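Long-range contacts in arginase 1, mitochondrial (Arabidopsis thaliana, PDB 6VSU), which hydrolyses L-arginine to urea and L-ornithine, and agmatine to urea and putrescine, as a manganese-dependent homohexamer: residues Val49-Asn54 with Val99-Ile104; Gly138-Ser143 with Ala181-Arg186; Gly260-Glu265 with Glu292-Arg297. One frame throughout, in Å; residues are numbered along the deposited sequence.

Contact 1. Residues Val49-Asn54 with Val99-Ile104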
loop_
_atom_site.group_PDB
_atom_site.type_symbol
_atom_site.label_atom_id
_atom_site.label_comp_id
_atom_site.label_asym_id
_atom_site.label_seq_id
_atom_site.Cartn_x
_atom_site.Cartn_y
_atom_site.Cartn_z
ATOM N N VAL E 49 13.485 -14.535 19.595
ATOM C CA VAL E 49 12.553 -15.657 19.870
ATOM C C VAL E 49 11.377 -15.549 18.913
ATOM O O VAL E 49 10.424 -14.803 19.192
ATOM C CB VAL E 49 12.131 -15.623 21.342
ATOM C CG1 VAL E 49 11.319 -16.878 21.645
ATOM C CG2 VAL E 49 13.351 -15.532 22.250
ATOM N N PRO E 50 11.512 -16.095 17.690
ATOM C CA PRO E 50 10.499 -15.937 16.642
ATOM C C PRO E 50 9.297 -16.846 16.878
ATOM O O PRO E 50 9.210 -17.933 16.316
ATOM C CB PRO E 50 11.227 -16.367 15.348
ATOM C CG PRO E 50 12.241 -17.397 15.870
ATOM C CD PRO E 50 12.710 -16.789 17.184
ATOM N N LEU E 51 8.487 -16.438 17.830
ATOM C CA LEU E 51 7.336 -17.209 18.341
ATOM C C LEU E 51 6.108 -16.335 18.191
ATOM O O LEU E 51 6.081 -15.234 18.729
ATOM C CB LEU E 51 7.619 -17.586 19.800
ATOM C CG LEU E 51 6.651 -18.570 20.404
ATOM C CD1 LEU E 51 7.325 -19.344 21.510
ATOM C CD2 LEU E 51 5.399 -17.870 20.908
ATOM N N GLY E 52 5.062 -16.819 17.556
ATOM C CA GLY E 52 3.786 -16.062 17.492
ATOM C C GLY E 52 2.548 -16.909 17.741
ATOM O O GLY E 52 1.461 -16.355 17.577
ATOM N N HIS E 53 2.664 -18.194 18.066
ATOM C CA HIS E 53 1.479 -19.090 18.090
ATOM C C HIS E 53 0.671 -18.941 19.400
ATOM O O HIS E 53 -0.376 -19.588 19.540
ATOM C CB HIS E 53 1.857 -20.533 17.801
ATOM C CG HIS E 53 2.669 -21.169 18.876
ATOM N ND1 HIS E 53 4.027 -20.931 19.008
ATOM C CD2 HIS E 53 2.318 -22.035 19.868
ATOM C CE1 HIS E 53 4.485 -21.643 20.041
ATOM N NE2 HIS E 53 3.440 -22.329 20.586
ATOM N N ASN E 54 1.124 -18.141 20.339
ATOM C CA ASN E 54 0.390 -17.825 21.600
ATOM C C ASN E 54 -0.450 -16.546 21.441
ATOM O O ASN E 54 -1.146 -16.192 22.427
ATOM C CB ASN E 54 1.369 -17.764 22.760
ATOM C CG ASN E 54 1.826 -19.151 23.120
ATOM O OD1 ASN E 54 1.008 -20.082 23.097
ATOM N ND2 ASN E 54 3.108 -19.304 23.397
ATOM N N VAL E 99 16.580 -18.286 18.607
ATOM C CA VAL E 99 16.148 -19.635 19.046
ATOM C C VAL E 99 15.403 -20.221 17.861
ATOM O O VAL E 99 14.564 -19.563 17.264
ATOM C CB VAL E 99 15.268 -19.531 20.304
ATOM C CG1 VAL E 99 14.744 -20.856 20.767
ATOM C CG2 VAL E 99 15.988 -18.828 21.421
ATOM N N PRO E 100 15.739 -21.440 17.439
ATOM C CA PRO E 100 15.024 -22.071 16.329
ATOM C C PRO E 100 13.656 -22.648 16.736
ATOM O O PRO E 100 13.451 -23.826 16.744
ATOM C CB PRO E 100 16.019 -23.138 15.864
ATOM C CG PRO E 100 16.832 -23.476 17.112
ATOM C CD PRO E 100 16.882 -22.212 17.937
ATOM N N VAL E 101 12.740 -21.750 17.035
ATOM C CA VAL E 101 11.387 -22.042 17.602
ATOM C C VAL E 101 10.598 -22.904 16.639
ATOM O O VAL E 101 9.961 -23.880 17.099
ATOM C CB VAL E 101 10.597 -20.748 17.891
ATOM C CG1 VAL E 101 9.150 -21.036 18.235
ATOM C CG2 VAL E 101 11.272 -19.961 18.993
ATOM N N GLN E 102 10.545 -22.498 15.371
ATOM C CA GLN E 102 9.589 -23.133 14.439
ATOM C C GLN E 102 9.967 -24.595 14.284
ATOM O O GLN E 102 9.062 -25.404 14.117
ATOM C CB GLN E 102 9.442 -22.363 13.126
ATOM C CG GLN E 102 8.862 -20.969 13.307
ATOM C CD GLN E 102 7.606 -21.022 14.148
ATOM O OE1 GLN E 102 6.728 -21.844 13.897
ATOM N NE2 GLN E 102 7.509 -20.127 15.117
ATOM N N GLU E 103 11.270 -24.865 14.190
ATOM C CA GLU E 103 11.832 -26.229 14.010
ATOM C C GLU E 103 11.525 -27.085 15.245
ATOM O O GLU E 103 11.174 -28.254 15.066
ATOM C CB GLU E 103 13.322 -26.130 13.684
ATOM C CG GLU E 103 13.612 -25.524 12.322
ATOM C CD GLU E 103 13.700 -24.007 12.225
ATOM O OE1 GLU E 103 13.506 -23.323 13.244
ATOM O OE2 GLU E 103 13.963 -23.516 11.124
ATOM N N ILE E 104 11.656 -26.512 16.444
ATOM C CA ILE E 104 11.306 -27.239 17.697
ATOM C C ILE E 104 9.800 -27.556 17.710
ATOM O O ILE E 104 9.420 -28.739 17.917
ATOM C CB ILE E 104 11.746 -26.441 18.909
ATOM C CG1 ILE E 104 13.276 -26.321 18.950
ATOM C CG2 ILE E 104 11.167 -27.088 20.164
ATOM C CD1 ILE E 104 13.741 -25.372 20.020
HETATM O O HOH W 1 5.338 -19.562 16.634
#
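V101 packs against P50 and L51 where two neighbouring strands of the parallel arginase sheet, 43-48 and 93-98, run out into loops; the second loop passes at once into helix 101-106, with P100 at its N-cap position. Both P50 and P100 sit at the centre of an inverse gamma turn, which bends each chain just past its strand.

The close-packed part centres on V101, whose two methyls divide the work. V101 CG1, anti to the backbone N (chi1 170°), reaches the side chain of L51, 4.1 Å from L51 CB, and the two side chains cross at about a right angle. V101 CG2 takes the other branch and meets the proline ring, 3.9 Å from P50 CD, as well as V49 CG1. Two carbonyl oxygens are packed in with these carbons: V101 CB lies 3.5 Å from P50 O, and P50 CD rests against the backbone across the contact, 3.3 Å from V99 O. V49 and V99 close this end more loosely, methyl to methyl, and helix 111-126 covers V49 and L51 from outside the pair.

The opposite character appears at Q102, which is partly exposed like H53. Its chain bends at chi2 (-50°) and so brings the amide back over the loop. Q102 NE2 donates to P50 O at 3.0 Å, in the carbonyl plane and with the acceptor almost exactly in the amide plane. The amide's OE1 is held by R105. A water fills the angle between Q102 and H53: it accepts from Q102 NE2 at 2.7 Å and from G52 N, and lies in the plane of the imidazole ring, 3.0 Å from H53 ND1.

Contact 2. Residues Gly138-Ser143 with Ala181-Arg186. With MN (manganese (II) ion), chain B.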
loop_
_atom_site.group_PDB
_atom_site.type_symbol
_atom_site.label_atom_id
_atom_site.label_comp_id
_atom_site.label_asym_id
_atom_site.label_seq_id
_atom_site.Cartn_x
_atom_site.Cartn_y
_atom_site.Cartn_z
ATOM N N GLY E 138 8.592 -11.877 18.244
ATOM C CA GLY E 138 7.883 -12.827 19.082
ATOM C C GLY E 138 6.722 -12.162 19.818
ATOM O O GLY E 138 6.758 -10.922 20.077
ATOM N N ASP E 139 5.663 -12.919 20.094
ATOM C CA ASP E 139 4.490 -12.414 20.843
ATOM C C ASP E 139 4.846 -12.313 22.348
ATOM O O ASP E 139 5.900 -12.788 22.767
ATOM C CB ASP E 139 3.259 -13.247 20.505
ATOM C CG ASP E 139 3.175 -14.647 21.129
ATOM O OD1 ASP E 139 3.505 -14.801 22.354
ATOM O OD2 ASP E 139 2.705 -15.571 20.382
ATOM N N HIS E 140 3.981 -11.702 23.149
ATOM C CA HIS E 140 4.287 -11.356 24.564
ATOM C C HIS E 140 4.354 -12.618 25.449
ATOM O O HIS E 140 4.749 -12.495 26.567
ATOM C CB HIS E 140 3.267 -10.315 25.091
ATOM C CG HIS E 140 3.941 -9.277 25.885
ATOM N ND1 HIS E 140 3.513 -7.988 25.923
ATOM C CD2 HIS E 140 5.088 -9.336 26.578
ATOM C CE1 HIS E 140 4.346 -7.292 26.644
ATOM N NE2 HIS E 140 5.288 -8.104 27.072
ATOM N N SER E 141 4.045 -13.815 24.950
ATOM C CA SER E 141 4.120 -15.042 25.774
ATOM C C SER E 141 5.555 -15.262 26.238
ATOM O O SER E 141 5.751 -15.882 27.316
ATOM C CB SER E 141 3.554 -16.255 25.113
ATOM O OG SER E 141 4.315 -16.635 24.007
ATOM N N ILE E 142 6.514 -14.777 25.480
ATOM C CA ILE E 142 7.928 -15.124 25.731
ATOM C C ILE E 142 8.447 -14.392 26.984
ATOM O O ILE E 142 9.440 -14.852 27.577
ATOM C CB ILE E 142 8.738 -14.814 24.484
ATOM C CG1 ILE E 142 8.959 -13.316 24.352
ATOM C CG2 ILE E 142 8.071 -15.467 23.263
ATOM C CD1 ILE E 142 9.791 -12.944 23.200
ATOM N N SER E 143 7.796 -13.308 27.387
ATOM C CA SER E 143 8.220 -12.546 28.561
ATOM C C SER E 143 8.240 -13.446 29.792
ATOM O O SER E 143 9.131 -13.281 30.618
ATOM C CB SER E 143 7.341 -11.368 28.727
ATOM O OG SER E 143 7.683 -10.374 27.774
ATOM N N ALA E 181 -1.675 -12.932 26.342
ATOM C CA ALA E 181 -2.452 -12.048 27.229
ATOM C C ALA E 181 -2.451 -12.573 28.689
ATOM O O ALA E 181 -3.185 -12.037 29.541
ATOM C CB ALA E 181 -3.849 -11.941 26.657
ATOM N N SER E 182 -1.643 -13.590 28.982
ATOM C CA SER E 182 -1.544 -14.176 30.348
ATOM C C SER E 182 -0.102 -14.152 30.879
ATOM O O SER E 182 0.127 -14.660 31.985
ATOM C CB SER E 182 -2.103 -15.570 30.307
ATOM O OG SER E 182 -3.506 -15.543 30.150
ATOM N N SER E 183 0.871 -13.612 30.154
ATOM C CA SER E 183 2.275 -13.889 30.531
ATOM C C SER E 183 2.623 -13.188 31.860
ATOM O O SER E 183 3.461 -13.755 32.638
ATOM C CB SER E 183 3.227 -13.591 29.448
ATOM O OG SER E 183 2.889 -12.386 28.898
ATOM N N PHE E 184 1.952 -12.085 32.190
ATOM C CA PHE E 184 2.256 -11.322 33.438
ATOM C C PHE E 184 1.517 -11.956 34.625
ATOM O O PHE E 184 1.983 -11.836 35.726
ATOM C CB PHE E 184 2.024 -9.827 33.212
ATOM C CG PHE E 184 3.145 -9.262 32.392
ATOM C CD1 PHE E 184 3.121 -9.374 31.022
ATOM C CD2 PHE E 184 4.271 -8.729 33.003
ATOM C CE1 PHE E 184 4.205 -8.947 30.269
ATOM C CE2 PHE E 184 5.358 -8.310 32.262
ATOM C CZ PHE E 184 5.312 -8.425 30.890
ATOM N N ALA E 185 0.448 -12.701 34.395
ATOM C CA ALA E 185 -0.149 -13.570 35.418
ATOM C C ALA E 185 0.842 -14.702 35.718
ATOM O O ALA E 185 1.197 -14.922 36.884
ATOM C CB ALA E 185 -1.512 -14.055 34.965
ATOM N N ARG E 186 1.379 -15.343 34.701
ATOM C CA ARG E 186 2.397 -16.388 34.927
ATOM C C ARG E 186 3.541 -15.797 35.761
ATOM O O ARG E 186 4.002 -16.464 36.712
ATOM C CB ARG E 186 2.905 -17.003 33.622
ATOM C CG ARG E 186 1.837 -17.718 32.793
ATOM C CD ARG E 186 1.243 -18.995 33.367
ATOM N NE ARG E 186 0.190 -18.696 34.326
ATOM C CZ ARG E 186 -1.088 -18.413 33.996
ATOM N NH1 ARG E 186 -1.475 -18.385 32.718
ATOM N NH2 ARG E 186 -1.967 -18.121 34.947
HETATM MN MN MN B . 1.305 -7.439 25.536
HETATM O O HOH W 2 -0.690 -6.953 24.963
HETATM O O HOH W 3 0.122 -9.272 24.470
#
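H140, a ligand of the manganese cluster, meets S183 and F184 at the start of helix 183-189. It stands on the 3-10 turn 140-142 that follows strand 131-136, at the C-terminal end of the parallel sheet of the arginase fold, where the metal site lies.

One kind of interaction is metal coordination. H140 ND1 binds manganese at 2.3 Å, beside two waters, and D164, D168 and D249 complete the residues of this site. At the far side of the ring NE2 is hydrogen-bonded to S247, so both ring nitrogens are engaged and the rotation of the imidazole is fixed.

A second kind is aromatic. F184 presents its edge to the face of H140 in an offset edge-to-face pair, with the planes at 88°. CE1 of F184 makes the nearest approach, 3.5 Å from H140 NE2, while CZ reaches on to S143 CB.

Hydrogen bonds form the third group. S183 OG, turned between its backbone N and carbonyl carbon (chi1 45°), donates to H140 O at 3.0 Å, from above the carbonyl plane. The backbone N of S143 reaches this same oxygen from the other face, so two donors grip it. An alanine in place of S183 has no hydroxyl, and H140 O would probably be left with S143 N alone of these two donors, weakening the tie to helix 183-189. Before the histidine, D139 makes an Asx turn: its OD1 accepts from S141 N at 2.8 Å, nearly along the C-O axis, and from S141 OG at 2.6 Å on the syn side, slightly tilted from the carboxylate plane. S141 OG is also hydrogen-bonded to N54 ND2.

Contact 3. Residues Gly260-Glu265 with Glu292-Arg297. With NA (sodium ion), chain C; ORN (L-ornithine), chain D.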
loop_
_atom_site.group_PDB
_atom_site.type_symbol
_atom_site.label_atom_id
_atom_site.label_comp_id
_atom_site.label_asym_id
_atom_site.label_seq_id
_atom_site.Cartn_x
_atom_site.Cartn_y
_atom_site.Cartn_z
ATOM N N GLY E 260 2.456 -1.466 12.886
ATOM C CA GLY E 260 2.846 -2.861 12.668
ATOM C C GLY E 260 2.662 -3.640 13.950
ATOM O O GLY E 260 3.699 -4.066 14.588
ATOM N N VAL E 261 1.410 -3.768 14.384
ATOM C CA VAL E 261 1.061 -4.543 15.602
ATOM C C VAL E 261 -0.191 -5.358 15.264
ATOM O O VAL E 261 -0.954 -4.975 14.304
ATOM C CB VAL E 261 0.827 -3.605 16.798
ATOM C CG1 VAL E 261 2.057 -2.826 17.159
ATOM C CG2 VAL E 261 -0.338 -2.659 16.550
ATOM N N SER E 262 -0.468 -6.381 16.021
ATOM C CA SER E 262 -1.681 -7.195 15.815
ATOM C C SER E 262 -2.883 -6.503 16.467
ATOM O O SER E 262 -4.017 -6.838 16.150
ATOM C CB SER E 262 -1.482 -8.567 16.380
ATOM O OG SER E 262 -0.378 -9.235 15.786
ATOM N N HIS E 263 -2.662 -5.599 17.400
ATOM C CA HIS E 263 -3.764 -4.998 18.192
ATOM C C HIS E 263 -3.688 -3.466 18.097
ATOM O O HIS E 263 -3.002 -2.870 18.913
ATOM C CB HIS E 263 -3.692 -5.496 19.650
ATOM C CG HIS E 263 -3.840 -6.968 19.763
ATOM N ND1 HIS E 263 -5.065 -7.564 19.934
ATOM C CD2 HIS E 263 -2.950 -7.980 19.641
ATOM C CE1 HIS E 263 -4.931 -8.882 19.943
ATOM N NE2 HIS E 263 -3.661 -9.169 19.760
ATOM N N ILE E 264 -4.425 -2.891 17.156
ATOM C CA ILE E 264 -4.505 -1.436 16.924
ATOM C C ILE E 264 -5.371 -0.871 18.053
ATOM O O ILE E 264 -6.570 -1.253 18.153
ATOM C CB ILE E 264 -5.119 -1.136 15.549
ATOM C CG1 ILE E 264 -4.314 -1.692 14.382
ATOM C CG2 ILE E 264 -5.324 0.352 15.381
ATOM C CD1 ILE E 264 -2.887 -1.272 14.468
ATOM N N GLU E 265 -4.782 -0.030 18.886
ATOM C CA GLU E 265 -5.479 0.515 20.078
ATOM C C GLU E 265 -5.190 2.022 20.112
ATOM O O GLU E 265 -4.175 2.467 20.592
ATOM C CB GLU E 265 -5.080 -0.290 21.325
ATOM C CG GLU E 265 -5.947 0.059 22.528
ATOM C CD GLU E 265 -7.404 -0.357 22.440
ATOM O OE1 GLU E 265 -7.700 -1.494 21.972
ATOM O OE2 GLU E 265 -8.245 0.471 22.876
ATOM N N GLU E 292 5.848 -8.037 19.989
ATOM C CA GLU E 292 4.542 -7.768 19.339
ATOM C C GLU E 292 4.718 -6.829 18.140
ATOM O O GLU E 292 3.674 -6.354 17.625
ATOM C CB GLU E 292 3.546 -7.261 20.374
ATOM C CG GLU E 292 3.183 -8.376 21.358
ATOM C CD GLU E 292 2.262 -9.471 20.849
ATOM O OE1 GLU E 292 1.692 -9.261 19.723
ATOM O OE2 GLU E 292 2.038 -10.504 21.602
ATOM N N PHE E 293 5.943 -6.601 17.651
ATOM C CA PHE E 293 6.102 -5.982 16.318
ATOM C C PHE E 293 5.647 -7.027 15.303
ATOM O O PHE E 293 6.104 -8.153 15.381
ATOM C CB PHE E 293 7.535 -5.555 16.081
ATOM C CG PHE E 293 7.912 -5.374 14.639
ATOM C CD1 PHE E 293 7.050 -4.730 13.753
ATOM C CD2 PHE E 293 9.153 -5.774 14.184
ATOM C CE1 PHE E 293 7.403 -4.588 12.427
ATOM C CE2 PHE E 293 9.514 -5.590 12.857
ATOM C CZ PHE E 293 8.624 -5.023 11.979
ATOM N N ASN E 294 4.649 -6.686 14.516
ATOM C CA ASN E 294 4.021 -7.559 13.503
ATOM C C ASN E 294 4.371 -7.016 12.115
ATOM O O ASN E 294 3.653 -6.154 11.632
ATOM C CB ASN E 294 2.504 -7.643 13.659
ATOM C CG ASN E 294 1.918 -8.660 12.727
ATOM O OD1 ASN E 294 2.533 -9.004 11.705
ATOM N ND2 ASN E 294 0.763 -9.164 13.105
ATOM N N PRO E 295 5.443 -7.529 11.452
ATOM C CA PRO E 295 5.869 -7.068 10.131
ATOM C C PRO E 295 4.759 -7.142 9.066
ATOM O O PRO E 295 4.731 -6.331 8.162
ATOM C CB PRO E 295 6.998 -8.007 9.704
ATOM C CG PRO E 295 7.400 -8.730 10.928
ATOM C CD PRO E 295 6.254 -8.655 11.914
ATOM N N GLN E 296 3.833 -8.085 9.192
ATOM C CA GLN E 296 2.763 -8.250 8.171
ATOM C C GLN E 296 1.718 -7.128 8.353
ATOM O O GLN E 296 0.869 -7.038 7.500
ATOM C CB GLN E 296 2.096 -9.621 8.262
ATOM C CG GLN E 296 3.118 -10.746 8.207
ATOM C CD GLN E 296 2.629 -12.182 8.267
ATOM O OE1 GLN E 296 2.076 -12.602 9.312
ATOM N NE2 GLN E 296 2.912 -12.935 7.171
ATOM N N ARG E 297 1.753 -6.331 9.429
ATOM C CA ARG E 297 0.836 -5.187 9.621
ATOM C C ARG E 297 1.597 -3.873 9.454
ATOM O O ARG E 297 0.972 -2.828 9.601
ATOM C CB ARG E 297 0.150 -5.276 10.992
ATOM C CG ARG E 297 -0.889 -6.388 11.126
ATOM C CD ARG E 297 -2.066 -6.309 10.171
ATOM N NE ARG E 297 -3.418 -6.324 10.766
ATOM C CZ ARG E 297 -3.805 -5.551 11.815
ATOM N NH1 ARG E 297 -2.938 -4.736 12.416
ATOM N NH2 ARG E 297 -5.058 -5.588 12.256
HETATM NA NA NA C . 0.195 -10.871 18.070
HETATM N N ORN D . -8.343 -9.046 22.981
HETATM C CA ORN D . -7.172 -9.206 23.879
HETATM C CB ORN D . -5.942 -8.553 23.252
HETATM C CG ORN D . -4.616 -9.025 23.821
HETATM C CD ORN D . -3.429 -8.360 23.150
HETATM N NE ORN D . -2.174 -8.422 23.896
HETATM C C ORN D . -7.469 -8.569 25.243
HETATM O O ORN D . -8.647 -8.378 25.546
HETATM O OXT ORN D . -6.501 -8.298 25.950
HETATM O O HOH W 4 1.410 -7.295 18.042
HETATM O O HOH W 5 -6.133 -4.785 15.486
HETATM O O HOH W 6 -2.609 -11.362 18.129
#
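N294 fastens the two loops together twice. N294 N donates to G260 O at 2.8 Å in a nearly straight bond (173°), approaching from above the carbonyl plane. The side chain extends anti to the backbone N (chi1 -173°), which carries N294 ND2 to S262 OG, 2.9 Å away. The other amide atom, OD1, turns back to Q296 N and closes an Asx turn.

The sodium ion is coordinated by S262 OG at 2.9 Å. E292 OE1 binds the same ion, together with the carbonyl oxygen of L58 and a water that is also hydrogen-bonded to H263 NE2. A second water bridges the loops: it accepts from S262 N and donates to both E292 O and E292 OE1. The remaining carboxylate oxygen, OE2, is taken by H180 and by H140 N. These loops follow strands 244-249 and 285-291, adjacent in the arginase sheet, and form part of the rim of the active site. There H263 lays one ring face under L-ornithine, whose CD stands 3.4 Å above the plane of the H263 ring, over its centre; H263 ND1 is hydrogen-bonded to S76 O of a neighbouring subunit.

R297 packs along V261, its CB and CG each 3.5 Å from V261 O. A further water accepts from I264 N and donates to S262 O, each at 3.0 Å, with a long, weak bond from R297 NH2.

In the fold
The three contacts follow one another in series along the chain, each closing before the next begins. Strands 93-98, 43-48, 131-136, 285-291 and 244-249 lie side by side in that order: contact 1 joins the ends of the first two, contact 2 joins the loop after the third to the start of helix 183-189, and contact 3 joins the loops after the last two. Centres of contacts 1 and 2 are about 14 Å apart, those of 2 and 3 about 16 Å. Residues 138-143 lie between the other two contacts, with L51 O 2.7 Å from D139 N and G138 O 3.0 Å from E292 N. Contacts 1 and 3 do not touch. The series thus leads from the sheet edge to the manganese and sodium sites.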